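Long-range contact in uncharacterized protein (Sulfolobus solfataricus, PDB 4WWM), which is probably a ubiquitin-like modifier of the Urm1 family, taking part in protein conjugation linked to the proteasome pathway and perhaps in tRNA processing: residues P2-L10 against L68-P78. Residues are numbered along the deposited sequence; the frame is centred on the assembly and turned at random.
Sequences PKVILKGPL and LNDNDIIEIIP. With SO4 (sulfate ion), chain C.
V4 and I76 meet on the buried face of the central parallel strand pair of a ubiquitin-like beta-grasp fold, in which strand 3-6 runs beside strand 73-78. The backbones are joined by five hydrogen bonds, from K3 N to D72 O at one end to K7 N on I76 O at the other; the last is the most bent, 140° at the hydrogen. On this buried face, I76 CD1 approaches V4 CG1 at 3.7 Å and L6 CD2 at 3.9 Å, the L6 side chain running alongside that of I76. The other branch of I76, CG2, turned anti to the backbone N, receives L10 CD1 at 3.5 Å, the two side chains crossing nearly at right angles. Helix 26-33 packs here, with V29 on V4 and I74 and L30 on I76. The opposite face carries K3, I5, I73 and E75. There the I5 and I73 side chains meet at a slant, I5 CD1 3.7 Å from I73 CG2. K3, with CG anti to the backbone N (chi1 -176°) and the chain straight beyond it, leads away; its NZ donates a 3.0 Å hydrogen bond to O2 of a sulfate ion, probably from the crystallisation liquor, and forms a salt bridge with E18. Shortened to an alanine here, the side chain would probably leave E18 without this partner and the sulfate without its lysine donor. At the end of strand 73-78 the P78 ring passes L10 head to tail, and P78 CG lies 3.6 Å from P9 CD.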
loop_
_atom_site.group_PDB
_atom_site.type_symbol
_atom_site.label_atom_id
_atom_site.label_comp_id
_atom_site.label_asym_id
_atom_site.label_seq_id
_atom_site.Cartn_x
_atom_site.Cartn_y
_atom_site.Cartn_z
ATOM N N PRO A 2 0.953 -10.387 -3.760
ATOM C CA PRO A 2 0.039 -9.976 -2.689
ATOM C C PRO A 2 -1.161 -9.172 -3.176
ATOM O O PRO A 2 -1.161 -8.613 -4.275
ATOM C CB PRO A 2 0.926 -9.121 -1.771
ATOM C CG PRO A 2 2.190 -8.880 -2.523
ATOM C CD PRO A 2 2.347 -10.032 -3.453
ATOM N N LYS A 3 -2.185 -9.133 -2.332
ATOM C CA LYS A 3 -3.418 -8.417 -2.617
ATOM C C LYS A 3 -3.404 -7.071 -1.903
ATOM O O LYS A 3 -3.143 -7.007 -0.700
ATOM C CB LYS A 3 -4.623 -9.249 -2.178
ATOM C CG LYS A 3 -5.977 -8.646 -2.519
ATOM C CD LYS A 3 -7.106 -9.543 -2.032
ATOM C CE LYS A 3 -8.469 -8.953 -2.331
ATOM N NZ LYS A 3 -9.558 -9.826 -1.811
ATOM N N VAL A 4 -3.668 -6.005 -2.656
ATOM C CA VAL A 4 -3.761 -4.658 -2.102
ATOM C C VAL A 4 -5.219 -4.217 -2.036
ATOM O O VAL A 4 -5.939 -4.286 -3.035
ATOM C CB VAL A 4 -2.959 -3.644 -2.941
ATOM C CG1 VAL A 4 -3.100 -2.230 -2.376
ATOM C CG2 VAL A 4 -1.496 -4.040 -2.992
ATOM N N ILE A 5 -5.646 -3.780 -0.855
ATOM C CA ILE A 5 -6.993 -3.257 -0.658
ATOM C C ILE A 5 -6.933 -1.786 -0.254
ATOM O O ILE A 5 -6.266 -1.429 0.717
ATOM C CB ILE A 5 -7.760 -4.054 0.415
ATOM C CG1 ILE A 5 -7.824 -5.536 0.026
ATOM C CG2 ILE A 5 -9.163 -3.482 0.596
ATOM C CD1 ILE A 5 -8.560 -6.426 1.030
ATOM N N LEU A 6 -7.636 -0.938 -0.999
ATOM C CA LEU A 6 -7.703 0.486 -0.689
ATOM C C LEU A 6 -8.924 0.770 0.172
ATOM O O LEU A 6 -9.966 0.133 0.010
ATOM C CB LEU A 6 -7.751 1.320 -1.975
ATOM C CG LEU A 6 -6.573 1.160 -2.938
ATOM C CD1 LEU A 6 -6.795 2.002 -4.178
ATOM C CD2 LEU A 6 -5.261 1.540 -2.284
ATOM N N LYS A 7 -8.783 1.721 1.092
ATOM C CA LYS A 7 -9.874 2.115 1.980
ATOM C C LYS A 7 -10.132 3.616 1.894
ATOM O O LYS A 7 -9.253 4.388 1.505
ATOM C CB LYS A 7 -9.558 1.734 3.429
ATOM C CG LYS A 7 -9.480 0.237 3.691
ATOM C CD LYS A 7 -10.851 -0.412 3.638
ATOM C CE LYS A 7 -10.751 -1.923 3.748
ATOM N NZ LYS A 7 -12.052 -2.587 3.456
ATOM N N GLY A 8 -11.342 4.019 2.268
ATOM C CA GLY A 8 -11.690 5.424 2.340
ATOM C C GLY A 8 -11.597 6.134 1.000
ATOM O O GLY A 8 -11.867 5.535 -0.042
ATOM N N PRO A 9 -11.220 7.425 1.023
ATOM C CA PRO A 9 -11.134 8.231 -0.201
ATOM C C PRO A 9 -10.159 7.690 -1.244
ATOM O O PRO A 9 -10.288 8.039 -2.417
ATOM C CB PRO A 9 -10.656 9.594 0.313
ATOM C CG PRO A 9 -11.127 9.650 1.715
ATOM C CD PRO A 9 -11.027 8.248 2.230
ATOM N N LEU A 10 -9.203 6.864 -0.828
ATOM C CA LEU A 10 -8.213 6.329 -1.760
ATOM C C LEU A 10 -8.888 5.525 -2.866
ATOM O O LEU A 10 -8.395 5.469 -3.992
ATOM C CB LEU A 10 -7.191 5.451 -1.033
ATOM C CG LEU A 10 -6.227 6.134 -0.060
ATOM C CD1 LEU A 10 -5.251 5.111 0.506
ATOM C CD2 LEU A 10 -5.473 7.282 -0.720
ATOM N N LEU A 68 7.367 -10.363 1.348
ATOM C CA LEU A 68 5.930 -10.569 1.340
ATOM C C LEU A 68 5.629 -11.922 0.706
ATOM O O LEU A 68 6.316 -12.347 -0.224
ATOM C CB LEU A 68 5.218 -9.449 0.579
ATOM C CG LEU A 68 5.388 -8.033 1.129
ATOM C CD1 LEU A 68 4.912 -7.018 0.110
ATOM C CD2 LEU A 68 4.624 -7.878 2.430
ATOM N N ASN A 69 4.616 -12.602 1.225
ATOM C CA ASN A 69 4.158 -13.849 0.633
ATOM C C ASN A 69 2.994 -13.564 -0.308
ATOM O O ASN A 69 2.234 -12.621 -0.094
ATOM C CB ASN A 69 3.763 -14.844 1.720
ATOM C CG ASN A 69 4.931 -15.204 2.622
ATOM O OD1 ASN A 69 6.088 -15.194 2.193
ATOM N ND2 ASN A 69 4.635 -15.515 3.877
ATOM N N ASP A 70 2.874 -14.375 -1.352
ATOM C CA ASP A 70 1.899 -14.144 -2.417
ATOM C C ASP A 70 0.470 -13.964 -1.909
ATOM O O ASP A 70 -0.333 -13.280 -2.545
ATOM C CB ASP A 70 1.936 -15.302 -3.418
ATOM C CG ASP A 70 3.105 -15.207 -4.383
ATOM O OD1 ASP A 70 4.000 -14.360 -4.166
ATOM O OD2 ASP A 70 3.130 -15.987 -5.359
ATOM N N ASN A 71 0.158 -14.575 -0.770
ATOM C CA ASN A 71 -1.198 -14.536 -0.230
ATOM C C ASN A 71 -1.395 -13.462 0.846
ATOM O O ASN A 71 -2.427 -13.434 1.514
ATOM C CB ASN A 71 -1.573 -15.907 0.337
ATOM C CG ASN A 71 -1.634 -16.985 -0.733
ATOM O OD1 ASN A 71 -1.704 -16.690 -1.928
ATOM N ND2 ASN A 71 -1.617 -18.242 -0.307
ATOM N N ASP A 72 -0.415 -12.579 1.013
ATOM C CA ASP A 72 -0.544 -11.490 1.980
ATOM C C ASP A 72 -1.582 -10.472 1.525
ATOM O O ASP A 72 -1.737 -10.218 0.332
ATOM C CB ASP A 72 0.798 -10.786 2.199
ATOM C CG ASP A 72 1.752 -11.587 3.071
ATOM O OD1 ASP A 72 1.294 -12.486 3.809
ATOM O OD2 ASP A 72 2.967 -11.300 3.024
ATOM N N ILE A 73 -2.284 -9.892 2.493
ATOM C CA ILE A 73 -3.272 -8.858 2.226
ATOM C C ILE A 73 -2.769 -7.522 2.753
ATOM O O ILE A 73 -2.550 -7.359 3.955
ATOM C CB ILE A 73 -4.630 -9.193 2.867
ATOM C CG1 ILE A 73 -5.151 -10.528 2.322
ATOM C CG2 ILE A 73 -5.632 -8.072 2.597
ATOM C CD1 ILE A 73 -6.407 -11.031 3.006
ATOM N N ILE A 74 -2.587 -6.575 1.838
ATOM C CA ILE A 74 -2.086 -5.248 2.170
ATOM C C ILE A 74 -3.215 -4.225 2.116
ATOM O O ILE A 74 -3.766 -3.965 1.051
ATOM C CB ILE A 74 -0.964 -4.820 1.204
ATOM C CG1 ILE A 74 0.183 -5.835 1.246
ATOM C CG2 ILE A 74 -0.461 -3.427 1.561
ATOM C CD1 ILE A 74 1.213 -5.649 0.151
ATOM N N GLU A 75 -3.552 -3.639 3.260
ATOM C CA GLU A 75 -4.597 -2.621 3.316
ATOM C C GLU A 75 -3.970 -1.242 3.435
ATOM O O GLU A 75 -3.165 -1.002 4.332
ATOM C CB GLU A 75 -5.542 -2.862 4.495
ATOM C CG GLU A 75 -6.308 -4.168 4.430
ATOM C CD GLU A 75 -7.164 -4.389 5.659
ATOM O OE1 GLU A 75 -8.020 -3.528 5.948
ATOM O OE2 GLU A 75 -6.974 -5.417 6.341
ATOM N N ILE A 76 -4.338 -0.343 2.526
ATOM C CA ILE A 76 -3.858 1.032 2.571
ATOM C C ILE A 76 -5.006 1.921 3.036
ATOM O O ILE A 76 -6.029 2.046 2.360
ATOM C CB ILE A 76 -3.317 1.496 1.207
ATOM C CG1 ILE A 76 -2.293 0.484 0.683
ATOM C CG2 ILE A 76 -2.673 2.872 1.337
ATOM C CD1 ILE A 76 -1.795 0.775 -0.710
ATOM N N ILE A 77 -4.820 2.525 4.207
ATOM C CA ILE A 77 -5.891 3.213 4.917
ATOM C C ILE A 77 -5.542 4.674 5.189
ATOM O O ILE A 77 -4.557 4.959 5.873
ATOM C CB ILE A 77 -6.188 2.524 6.265
ATOM C CG1 ILE A 77 -6.464 1.033 6.049
ATOM C CG2 ILE A 77 -7.368 3.199 6.961
ATOM C CD1 ILE A 77 -6.564 0.229 7.328
ATOM N N PRO A 78 -6.354 5.610 4.669
ATOM C CA PRO A 78 -6.125 7.012 5.023
ATOM C C PRO A 78 -6.769 7.383 6.363
ATOM O O PRO A 78 -7.840 6.867 6.683
ATOM C CB PRO A 78 -6.777 7.771 3.869
ATOM C CG PRO A 78 -7.888 6.888 3.439
ATOM C CD PRO A 78 -7.423 5.470 3.661
HETATM S S SO4 C . -10.116 -12.555 -4.897
HETATM O O1 SO4 C . -9.814 -13.529 -3.853
HETATM O O2 SO4 C . -9.738 -11.221 -4.436
HETATM O O3 SO4 C . -11.546 -12.583 -5.191
HETATM O O4 SO4 C . -9.365 -12.886 -6.105
#